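Local coordinates for penicillin-binding protein PbpB (Mycobacterium tuberculosis, PDB 6KGU), which synthesises cross-linked peptidoglycan from lipid intermediates, its penicillin-sensitive transpeptidase domain, here acylated by the monobactam aztreonam, forming the peptide cross-links, at residues 263-268 against 495-500; 222-227 against 388-393; 269-274 against 394-399; 259-264 against 356-361. One frame throughout, in Å; residues are numbered along the deposited sequence.

All four contacts lie within the transpeptidase domain, and interactions 1 to 3 are buried in it, whereas interaction 4 is partly exposed through its turn. Helix 390-401 ties the set together: its first turn packs on strand 220-227 in interaction 2, its next turn on the active-site helix in interaction 3, and the peptide N-H of Leu391 reaches Ala260 O of interaction 4. Interactions 1 and 2 meet the same antiparallel sheet, on strands 493-502 and 220-227. Chemistry follows position: aliphatic packing in interaction 2, aromatic contacts in 1 and 3, whose segments also hold the antibiotic through Glu266 and Ser269, with a water bridge in 1 and a tyrosine bond in 3, and largely backbone contacts in 4.

Interaction 1 (263-268 against 495-500); sequences SPFEPG and WITFAG. With AZR (2-({[(1Z)-1-(2-amino-1,3-thiazol-4-yl)-2-oxo-2-{[(2S,3S)-1-oxo-3-(sulfoamino)butan-2-yl]amino}ethylidene]amino}oxy)-2-methylpropanoic acid), chain B.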
# COMPACT_ATOMS: atom_id res chain seq x y z
N SER A 263 7.45 -7.15 4.02
CA SER A 263 7.20 -8.44 3.38
C SER A 263 6.79 -8.25 1.93
O SER A 263 5.60 -8.09 1.64
CB SER A 263 6.12 -9.22 4.16
OG SER A 263 6.51 -9.35 5.53
N PRO A 264 7.74 -8.28 0.99
CA PRO A 264 7.39 -8.03 -0.41
C PRO A 264 6.69 -9.23 -1.02
O PRO A 264 6.77 -10.34 -0.51
CB PRO A 264 8.74 -7.76 -1.09
CG PRO A 264 9.76 -8.55 -0.22
CD PRO A 264 9.20 -8.40 1.20
N PHE A 265 6.00 -8.98 -2.13
CA PHE A 265 5.26 -10.02 -2.84
C PHE A 265 5.29 -9.72 -4.34
O PHE A 265 5.50 -8.58 -4.76
CB PHE A 265 3.81 -10.11 -2.34
CG PHE A 265 3.08 -8.79 -2.37
CD1 PHE A 265 2.47 -8.35 -3.53
CD2 PHE A 265 3.02 -7.99 -1.25
CE1 PHE A 265 1.81 -7.13 -3.58
CE2 PHE A 265 2.35 -6.76 -1.28
CZ PHE A 265 1.74 -6.34 -2.45
N GLU A 266 5.07 -10.76 -5.15
CA GLU A 266 4.87 -10.56 -6.60
C GLU A 266 3.54 -9.86 -6.81
O GLU A 266 2.51 -10.37 -6.36
CB GLU A 266 4.88 -11.88 -7.38
CG GLU A 266 6.23 -12.33 -7.89
CD GLU A 266 6.14 -13.18 -9.15
OE1 GLU A 266 5.13 -13.90 -9.36
OE2 GLU A 266 7.09 -13.13 -9.96
N PRO A 267 3.49 -8.70 -7.47
CA PRO A 267 2.24 -7.94 -7.52
C PRO A 267 1.19 -8.49 -8.49
O PRO A 267 -0.00 -8.25 -8.30
CB PRO A 267 2.71 -6.55 -7.98
CG PRO A 267 3.92 -6.87 -8.85
CD PRO A 267 4.61 -7.98 -8.11
N GLY A 268 1.60 -9.18 -9.54
CA GLY A 268 0.63 -9.46 -10.59
C GLY A 268 0.04 -8.16 -11.13
O GLY A 268 0.73 -7.14 -11.25
N TRP A 495 -1.70 -14.33 -4.14
CA TRP A 495 -1.73 -13.02 -3.52
C TRP A 495 -2.80 -12.20 -4.22
O TRP A 495 -2.71 -11.99 -5.44
CB TRP A 495 -0.40 -12.27 -3.64
CG TRP A 495 0.62 -12.67 -2.68
CD1 TRP A 495 0.55 -12.65 -1.31
CD2 TRP A 495 1.92 -13.14 -3.01
NE1 TRP A 495 1.72 -13.11 -0.76
CE2 TRP A 495 2.59 -13.41 -1.79
CE3 TRP A 495 2.59 -13.37 -4.22
CZ2 TRP A 495 3.89 -13.90 -1.74
CZ3 TRP A 495 3.89 -13.85 -4.17
CH2 TRP A 495 4.53 -14.11 -2.94
N ILE A 496 -3.78 -11.73 -3.46
CA ILE A 496 -4.82 -10.84 -3.94
C ILE A 496 -4.47 -9.42 -3.52
O ILE A 496 -4.18 -9.17 -2.35
CB ILE A 496 -6.19 -11.25 -3.37
CG1 ILE A 496 -6.47 -12.73 -3.70
CG2 ILE A 496 -7.30 -10.28 -3.82
CD1 ILE A 496 -6.27 -13.11 -5.10
N THR A 497 -4.53 -8.49 -4.47
CA THR A 497 -4.24 -7.08 -4.22
C THR A 497 -5.36 -6.21 -4.77
O THR A 497 -6.07 -6.61 -5.70
CB THR A 497 -2.93 -6.64 -4.86
OG1 THR A 497 -2.90 -7.05 -6.23
CG2 THR A 497 -1.74 -7.25 -4.11
N PHE A 498 -5.53 -5.04 -4.17
CA PHE A 498 -6.30 -3.96 -4.76
C PHE A 498 -5.59 -2.67 -4.39
O PHE A 498 -5.14 -2.50 -3.26
CB PHE A 498 -7.77 -3.91 -4.27
CG PHE A 498 -8.67 -3.00 -5.13
CD1 PHE A 498 -8.71 -1.63 -4.91
CD2 PHE A 498 -9.42 -3.53 -6.17
CE1 PHE A 498 -9.51 -0.81 -5.69
CE2 PHE A 498 -10.20 -2.70 -6.98
CZ PHE A 498 -10.25 -1.34 -6.73
N ALA A 499 -5.49 -1.76 -5.36
CA ALA A 499 -5.00 -0.42 -5.07
C ALA A 499 -5.93 0.54 -5.77
O ALA A 499 -6.29 0.32 -6.93
CB ALA A 499 -3.56 -0.22 -5.56
N GLY A 500 -6.37 1.58 -5.06
CA GLY A 500 -7.29 2.51 -5.68
C GLY A 500 -7.12 3.91 -5.14
O GLY A 500 -6.35 4.16 -4.21
C7 AZR B . -6.10 -12.22 -14.30
S8 AZR B . 2.02 -12.79 -11.92
O9 AZR B . -3.28 -9.96 -11.64
O10 AZR B . -2.18 -13.09 -14.98
O11 AZR B . -3.47 -15.33 -13.18
N12 AZR B . -5.95 -9.95 -13.32
N13 AZR B . -3.12 -12.34 -13.05
N14 AZR B . -2.15 -15.26 -12.63
N15 AZR B . 0.36 -14.73 -11.48
N16 AZR B . 2.33 -14.84 -10.20
S17 AZR B . -7.11 -9.56 -12.29
C18 AZR B . -5.36 -11.30 -13.34
C19 AZR B . -3.85 -11.21 -13.62
C20 AZR B . -3.36 -9.96 -12.84
C21 AZR B . -2.30 -13.14 -13.76
C22 AZR B . -1.59 -14.15 -12.94
C23 AZR B . -4.15 -16.51 -12.83
C24 AZR B . -0.23 -13.88 -12.41
C25 AZR B . 0.51 -12.80 -12.77
C26 AZR B . 1.54 -14.27 -11.12
C27 AZR B . -4.45 -16.40 -11.34
C28 AZR B . -5.43 -16.64 -13.64
C29 AZR B . -3.23 -17.70 -13.11
O30 AZR B . -2.27 -17.63 -13.85
O31 AZR B . -3.61 -18.78 -12.52
O32 AZR B . -8.30 -10.21 -12.70
O33 AZR B . -7.38 -8.04 -12.50
O34 AZR B . -6.59 -9.71 -10.98
O HOH W 1 -1.78 -9.60 -6.74
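The methylene of Phe265 sits squarely over one face of the Trp495 indole, its CB 3.6 Å from the centroid of the six-membered ring and 14° off the ring normal, a CH-pi contact. Beyond CB the phenyl ring turns off toward the strand and meets the indole five-membered ring obliquely, their planes at 44°. CG lies between the backbone N and the carbonyl carbon, and the ring reaches Thr497, whose CG2 meets Phe265 CE1 at 3.6 Å. Glu266 meets the indole obliquely through its backbone N, 3.4 Å from Trp495 CZ3, its CB 3.9 Å from the same atom.

No direct hydrogen bond joins the segments. Instead one water donates to Pro267 O (2.7 Å) and to Trp495 O (2.9 Å), and also bonds Thr497 OG1, bridging loop and strand. Glu266 OE1 accepts a nearly straight bond (169°) from the aminothiazole N16 of the bound aztreonam at 3.1 Å; Tyr489 OH is also bonded to OE1 and Gly385 N to OE2, so both carboxylate oxygens are held where the aminothiazole binds. Around the contact, Met514 of strand 509-516 touches Phe265, Trp495 and Thr497, and Met393 of helix 390-401 packs on Phe265 and Thr497.

Interaction 2 (222-227 against 388-393); sequences SAVVLD and MTLLQM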
# COMPACT_ATOMS: atom_id res chain seq x y z
N SER A 222 -3.37 -7.02 4.93
CA SER A 222 -2.81 -5.75 5.34
C SER A 222 -3.35 -4.68 4.40
O SER A 222 -3.85 -4.97 3.32
CB SER A 222 -1.28 -5.79 5.33
OG SER A 222 -0.84 -6.16 4.05
N ALA A 223 -3.26 -3.43 4.86
CA ALA A 223 -3.83 -2.30 4.15
C ALA A 223 -3.06 -1.04 4.53
O ALA A 223 -2.60 -0.89 5.67
CB ALA A 223 -5.34 -2.11 4.44
N VAL A 224 -2.94 -0.14 3.56
CA VAL A 224 -2.25 1.14 3.74
C VAL A 224 -3.14 2.22 3.15
O VAL A 224 -3.70 2.05 2.06
CB VAL A 224 -0.86 1.14 3.04
CG1 VAL A 224 -0.26 2.57 3.01
CG2 VAL A 224 0.10 0.13 3.73
N VAL A 225 -3.28 3.33 3.87
CA VAL A 225 -3.99 4.50 3.38
C VAL A 225 -3.01 5.66 3.36
O VAL A 225 -2.46 6.03 4.41
CB VAL A 225 -5.22 4.85 4.23
CG1 VAL A 225 -5.89 6.11 3.66
CG2 VAL A 225 -6.22 3.66 4.28
N LEU A 226 -2.80 6.25 2.19
CA LEU A 226 -1.95 7.42 2.05
C LEU A 226 -2.78 8.65 1.74
O LEU A 226 -3.78 8.58 1.02
CB LEU A 226 -0.91 7.22 0.95
CG LEU A 226 0.09 6.07 1.04
CD1 LEU A 226 1.05 6.12 -0.16
CD2 LEU A 226 0.85 6.12 2.36
N ASP A 227 -2.33 9.79 2.26
CA ASP A 227 -2.83 11.06 1.75
C ASP A 227 -2.37 11.23 0.31
O ASP A 227 -1.18 11.11 0.00
CB ASP A 227 -2.33 12.23 2.60
CG ASP A 227 -2.74 13.57 2.01
OD1 ASP A 227 -3.88 13.98 2.25
OD2 ASP A 227 -1.95 14.16 1.25
N MET A 388 7.39 -6.31 -4.56
CA MET A 388 7.25 -5.00 -3.95
C MET A 388 6.51 -5.17 -2.64
O MET A 388 5.76 -6.14 -2.46
CB MET A 388 6.48 -4.03 -4.85
CG MET A 388 5.00 -4.45 -5.08
SD MET A 388 4.12 -3.42 -6.29
CE MET A 388 5.07 -3.76 -7.78
N THR A 389 6.68 -4.20 -1.76
CA THR A 389 5.89 -4.13 -0.55
C THR A 389 4.53 -3.48 -0.82
O THR A 389 4.31 -2.82 -1.84
CB THR A 389 6.63 -3.34 0.53
OG1 THR A 389 6.77 -1.99 0.10
CG2 THR A 389 8.03 -3.94 0.74
N LEU A 390 3.61 -3.69 0.12
CA LEU A 390 2.33 -2.99 0.08
C LEU A 390 2.53 -1.48 0.04
O LEU A 390 1.80 -0.77 -0.67
CB LEU A 390 1.49 -3.38 1.31
CG LEU A 390 0.04 -2.88 1.24
CD1 LEU A 390 -0.59 -3.30 -0.07
CD2 LEU A 390 -0.81 -3.41 2.43
N LEU A 391 3.49 -0.96 0.81
CA LEU A 391 3.71 0.48 0.82
C LEU A 391 4.19 0.99 -0.54
O LEU A 391 3.74 2.03 -1.02
CB LEU A 391 4.70 0.86 1.93
CG LEU A 391 5.01 2.36 2.03
CD1 LEU A 391 3.74 3.16 2.37
CD2 LEU A 391 6.11 2.60 3.08
N GLN A 392 5.16 0.27 -1.14
CA GLN A 392 5.61 0.61 -2.49
C GLN A 392 4.45 0.58 -3.49
O GLN A 392 4.31 1.47 -4.32
CB GLN A 392 6.69 -0.37 -2.94
CG GLN A 392 8.05 -0.14 -2.28
CD GLN A 392 9.06 -1.18 -2.71
OE1 GLN A 392 8.71 -2.34 -2.89
NE2 GLN A 392 10.32 -0.77 -2.85
N MET A 393 3.65 -0.49 -3.45
CA MET A 393 2.50 -0.61 -4.35
C MET A 393 1.58 0.59 -4.19
O MET A 393 1.23 1.25 -5.17
CB MET A 393 1.75 -1.91 -4.05
CG MET A 393 0.55 -2.18 -4.95
SD MET A 393 -0.41 -3.60 -4.37
CE MET A 393 -1.72 -2.78 -3.45
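A hydroxyl packed against a methyl is the odd element of this otherwise aliphatic contact: Ser222 OG lies 3.2 Å from Leu390 CD2, closer than any other pair across the two segments. The same methyl rests 3.5 Å from Ala223 N, so one branch of Leu390 is pressed onto the strand backbone as well as onto its side chains. Leu390 and Val224 run past one another in opposite directions, with Val224 CG2 at 3.9 Å from Leu390 CD2. The valine's other branch serves the next residue of the helix: CG1, placed opposite the backbone N by a chi1 of 170°, lies 4.1 Å from Leu391 CD1. Leu226 crosses Leu391 at about a right angle and brings its CD2 to the same CD1 methyl. Further along the helix, Thr394 also touches Val224 and Leu226.

No hydrogen bond spans the interface; the polar work is done at the helix start. Thr389 OG1 accepts from Gln392 N at 3.0 Å, and Gln392 OE1 in turn accepts from Thr389 N at 3.0 Å. The reciprocal Thr389-Gln392 bonds form a capping box, opening a helix that packs on the central antiparallel sheet of the penicillin-binding transpeptidase fold.

Interaction 3 (269-274 against 394-399); sequences SVNKIV and TGMYQA. With AZR (2-({[(1Z)-1-(2-amino-1,3-thiazol-4-yl)-2-oxo-2-{[(2S,3S)-1-oxo-3-(sulfoamino)butan-2-yl]amino}ethylidene]amino}oxy)-2-methylpropanoic acid), chain B.
One face of the Tyr397 ring carries the Ile273 CD1 methyl, centred over it at 3.4 Å from the centroid and only 2° off the normal, a well-aligned CH-pi contact. At the ring's edge, in its plane, lies Val270 O, to which the phenol OH donates a 2.7 Å hydrogen bond; the donor approaches in the carbonyl plane on a lone pair, with a C=O...O angle of 129°. The methyl restrains the ring on that face, while the bond holds its hydroxyl end.

Ile273 is extended, CG1 trans to the backbone N at a chi1 of -170°, which carries CD1 out over the ring. Its other branch, CG2, meets Met396 CE at 3.8 Å. Met396, bent at chi2 and chi3, sends its sulfur to Val274 CG2 (3.7 Å) and its methyl to Asn271 OD1 (3.5 Å). That buried oxygen finds no polar partner in the model, although the amide's ND2 is bonded to Leu380 O.

On the far side of Val270, Ser269 OG is covalently joined to C20 of aztreonam, and Ser269 N donates to O9 of the acyl group. Ser269 and Lys272, whose NZ is bonded to Ser324 OG and Asn326 OD1, match the SxxK motif that opens the active-site helix of penicillin-binding proteins.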
# COMPACT_ATOMS: atom_id res chain seq x y z
N SER A 269 -1.27 -8.17 -11.40
CA SER A 269 -1.88 -7.16 -12.27
C SER A 269 -1.94 -5.75 -11.68
O SER A 269 -2.20 -4.80 -12.43
CB SER A 269 -3.30 -7.58 -12.66
OG SER A 269 -3.25 -8.67 -13.58
N VAL A 270 -1.75 -5.57 -10.36
CA VAL A 270 -1.72 -4.20 -9.88
C VAL A 270 -0.53 -3.46 -10.47
O VAL A 270 -0.55 -2.23 -10.57
CB VAL A 270 -1.69 -4.08 -8.34
CG1 VAL A 270 -3.05 -4.40 -7.77
CG2 VAL A 270 -0.56 -4.94 -7.72
N ASN A 271 0.49 -4.19 -10.91
CA ASN A 271 1.62 -3.56 -11.57
C ASN A 271 1.27 -2.95 -12.92
O ASN A 271 2.09 -2.21 -13.47
CB ASN A 271 2.77 -4.56 -11.74
CG ASN A 271 4.11 -3.86 -11.83
OD1 ASN A 271 4.40 -3.00 -11.00
ND2 ASN A 271 4.89 -4.17 -12.86
N LYS A 272 0.08 -3.24 -13.47
CA LYS A 272 -0.24 -2.76 -14.81
C LYS A 272 -0.35 -1.24 -14.86
O LYS A 272 -0.29 -0.67 -15.95
CB LYS A 272 -1.53 -3.41 -15.32
CG LYS A 272 -1.34 -4.92 -15.63
CD LYS A 272 -2.60 -5.55 -16.22
CE LYS A 272 -2.47 -7.06 -16.38
NZ LYS A 272 -3.73 -7.67 -16.93
N ILE A 273 -0.46 -0.58 -13.70
CA ILE A 273 -0.39 0.88 -13.68
C ILE A 273 0.87 1.39 -14.39
O ILE A 273 0.84 2.44 -15.03
CB ILE A 273 -0.47 1.39 -12.23
CG1 ILE A 273 -0.63 2.91 -12.21
CG2 ILE A 273 0.78 0.95 -11.42
CD1 ILE A 273 -0.75 3.48 -10.82
N VAL A 274 1.97 0.63 -14.33
CA VAL A 274 3.20 1.11 -14.97
C VAL A 274 3.06 1.11 -16.49
O VAL A 274 3.36 2.11 -17.15
CB VAL A 274 4.41 0.29 -14.51
CG1 VAL A 274 5.67 0.80 -15.17
CG2 VAL A 274 4.56 0.38 -12.96
N THR A 394 1.21 0.90 -2.95
CA THR A 394 0.36 2.05 -2.68
C THR A 394 1.03 3.35 -3.11
O THR A 394 0.37 4.28 -3.58
CB THR A 394 0.01 2.08 -1.19
OG1 THR A 394 -0.50 0.79 -0.82
CG2 THR A 394 -1.05 3.11 -0.90
N GLY A 395 2.36 3.44 -2.95
CA GLY A 395 3.06 4.65 -3.35
C GLY A 395 3.02 4.89 -4.84
O GLY A 395 3.00 6.05 -5.29
N MET A 396 2.99 3.81 -5.64
CA MET A 396 2.83 3.94 -7.09
C MET A 396 1.55 4.66 -7.44
O MET A 396 1.53 5.54 -8.31
CB MET A 396 2.82 2.56 -7.75
CG MET A 396 4.17 1.91 -7.88
SD MET A 396 4.24 0.86 -9.34
CE MET A 396 3.17 -0.51 -8.90
N TYR A 397 0.44 4.26 -6.81
CA TYR A 397 -0.85 4.86 -7.12
C TYR A 397 -0.93 6.28 -6.56
O TYR A 397 -1.65 7.12 -7.11
CB TYR A 397 -1.98 3.96 -6.60
CG TYR A 397 -2.17 2.76 -7.51
CD1 TYR A 397 -1.20 1.76 -7.57
CD2 TYR A 397 -3.29 2.65 -8.33
CE1 TYR A 397 -1.35 0.65 -8.42
CE2 TYR A 397 -3.44 1.56 -9.19
CZ TYR A 397 -2.46 0.57 -9.23
OH TYR A 397 -2.60 -0.52 -10.06
N GLN A 398 -0.15 6.57 -5.52
CA GLN A 398 -0.06 7.94 -5.01
C GLN A 398 0.52 8.88 -6.06
O GLN A 398 0.09 10.04 -6.17
CB GLN A 398 0.78 7.98 -3.73
CG GLN A 398 0.85 9.36 -3.09
CD GLN A 398 1.91 10.22 -3.72
OE1 GLN A 398 2.89 9.71 -4.28
NE2 GLN A 398 1.73 11.52 -3.64
N ALA A 399 1.50 8.40 -6.84
CA ALA A 399 2.09 9.23 -7.89
C ALA A 399 1.02 9.67 -8.88
O ALA A 399 0.98 10.83 -9.31
CB ALA A 399 3.20 8.46 -8.62
C7 AZR B . -6.10 -12.22 -14.30
S8 AZR B . 2.02 -12.79 -11.92
O9 AZR B . -3.28 -9.96 -11.64
O10 AZR B . -2.18 -13.09 -14.98
O11 AZR B . -3.47 -15.33 -13.18
N12 AZR B . -5.95 -9.95 -13.32
N13 AZR B . -3.12 -12.34 -13.05
N14 AZR B . -2.15 -15.26 -12.63
N15 AZR B . 0.36 -14.73 -11.48
N16 AZR B . 2.33 -14.84 -10.20
S17 AZR B . -7.11 -9.56 -12.29
C18 AZR B . -5.36 -11.30 -13.34
C19 AZR B . -3.85 -11.21 -13.62
C20 AZR B . -3.36 -9.96 -12.84
C21 AZR B . -2.30 -13.14 -13.76
C22 AZR B . -1.59 -14.15 -12.94
C23 AZR B . -4.15 -16.51 -12.83
C24 AZR B . -0.23 -13.88 -12.41
C25 AZR B . 0.51 -12.80 -12.77
C26 AZR B . 1.54 -14.27 -11.12
C27 AZR B . -4.45 -16.40 -11.34
C28 AZR B . -5.43 -16.64 -13.64
C29 AZR B . -3.23 -17.70 -13.11
O30 AZR B . -2.27 -17.63 -13.85
O31 AZR B . -3.61 -18.78 -12.52
O32 AZR B . -8.30 -10.21 -12.70
O33 AZR B . -7.38 -8.04 -12.50
O34 AZR B . -6.59 -9.71 -10.98

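Interaction 4 (259-264 against 356-361); sequences PAVSSP and VGLPGE
Val261 leads the contact, in the single turn of helix 259-262, reaching across to the loop with its side chain and its carbonyl. Its CG1, trans to the carbonyl carbon with chi1 at -59°, meets Leu358 CD1 at 3.9 Å, the two side chains crossing at about a right angle. CG2 points instead at the backbone of the facing turn and comes 4.2 Å from Pro359 O. The carbonyl of Val261 faces Glu361, taking a CA-H...O contact from Glu361 CA at 3.5 Å, while the CG methylene of Glu361 packs 3.8 Å from the same Val261 O. Ser262 answers in the reverse sense: its CA approaches Gly360 O at 3.3 Å, and its CB lies almost as close to that oxygen. At the end of the helix the hydroxyls of Ser262 and Ser263 are hydrogen-bonded to each other at 2.9 Å.

The partner backbone is a type II beta turn from Leu358 to Glu361, with Gly360 at its third position, where a positive phi is usual. Glu361 runs out extended, and its OE2 bonds Thr354 OG1; Met236 of strand 233-238 touches both Val261 and Leu358. With one apolar pair and two reciprocal CA-H...O contacts but no conventional hydrogen bond between the segments, helix end and turn are joined by close backbone fit, a regular backbone bond following one residue on, between Val261 and Ser362.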
# COMPACT_ATOMS: atom_id res chain seq x y z
N PRO A 259 4.19 -6.19 8.27
CA PRO A 259 4.30 -6.75 6.91
C PRO A 259 4.10 -5.74 5.78
O PRO A 259 4.64 -5.94 4.69
CB PRO A 259 3.18 -7.80 6.87
CG PRO A 259 2.88 -8.12 8.27
CD PRO A 259 3.21 -6.90 9.11
N ALA A 260 3.28 -4.70 5.99
CA ALA A 260 3.06 -3.68 4.97
C ALA A 260 4.37 -3.08 4.46
O ALA A 260 4.43 -2.58 3.33
CB ALA A 260 2.17 -2.55 5.52
N VAL A 261 5.42 -3.08 5.29
CA VAL A 261 6.71 -2.58 4.86
C VAL A 261 7.76 -3.67 4.78
O VAL A 261 8.73 -3.51 4.02
CB VAL A 261 7.21 -1.43 5.76
CG1 VAL A 261 6.23 -0.26 5.76
CG2 VAL A 261 7.53 -1.93 7.19
N SER A 262 7.62 -4.77 5.52
CA SER A 262 8.70 -5.74 5.63
C SER A 262 8.60 -6.90 4.65
O SER A 262 9.59 -7.62 4.49
CB SER A 262 8.75 -6.32 7.04
OG SER A 262 7.71 -7.26 7.16
N SER A 263 7.45 -7.15 4.02
CA SER A 263 7.20 -8.44 3.38
C SER A 263 6.79 -8.25 1.93
O SER A 263 5.60 -8.09 1.64
CB SER A 263 6.12 -9.22 4.16
OG SER A 263 6.51 -9.35 5.53
N PRO A 264 7.74 -8.28 0.99
CA PRO A 264 7.39 -8.03 -0.41
C PRO A 264 6.69 -9.23 -1.02
O PRO A 264 6.77 -10.34 -0.51
CB PRO A 264 8.74 -7.76 -1.09
CG PRO A 264 9.76 -8.55 -0.22
CD PRO A 264 9.20 -8.40 1.20
N VAL A 356 10.42 5.60 4.52
CA VAL A 356 9.24 6.03 5.27
C VAL A 356 9.54 6.30 6.74
O VAL A 356 8.77 7.01 7.41
CB VAL A 356 8.12 4.97 5.12
CG1 VAL A 356 8.59 3.62 5.65
CG2 VAL A 356 6.85 5.41 5.84
N GLY A 357 10.64 5.77 7.27
CA GLY A 357 10.94 5.96 8.68
C GLY A 357 10.43 4.86 9.57
O GLY A 357 10.08 5.11 10.74
N LEU A 358 10.35 3.63 9.07
CA LEU A 358 9.91 2.49 9.85
C LEU A 358 10.97 1.41 9.81
O LEU A 358 11.55 1.16 8.75
CB LEU A 358 8.57 1.93 9.31
CG LEU A 358 7.32 2.80 9.55
CD1 LEU A 358 6.13 2.36 8.70
CD2 LEU A 358 6.97 2.80 11.02
N PRO A 359 11.24 0.73 10.92
CA PRO A 359 12.27 -0.31 10.91
C PRO A 359 11.85 -1.52 10.09
O PRO A 359 10.66 -1.85 10.00
CB PRO A 359 12.42 -0.68 12.40
CG PRO A 359 11.10 -0.33 13.02
CD PRO A 359 10.55 0.84 12.23
N GLY A 360 12.83 -2.18 9.47
CA GLY A 360 12.59 -3.41 8.75
C GLY A 360 11.97 -3.27 7.38
O GLY A 360 11.44 -4.25 6.84
N GLU A 361 12.02 -2.08 6.78
CA GLU A 361 11.44 -1.89 5.46
C GLU A 361 12.23 -2.67 4.41
O GLU A 361 13.45 -2.54 4.33
CB GLU A 361 11.40 -0.40 5.07
CG GLU A 361 10.70 -0.23 3.69
CD GLU A 361 10.75 1.18 3.10
OE1 GLU A 361 11.54 2.02 3.58
OE2 GLU A 361 10.00 1.43 2.13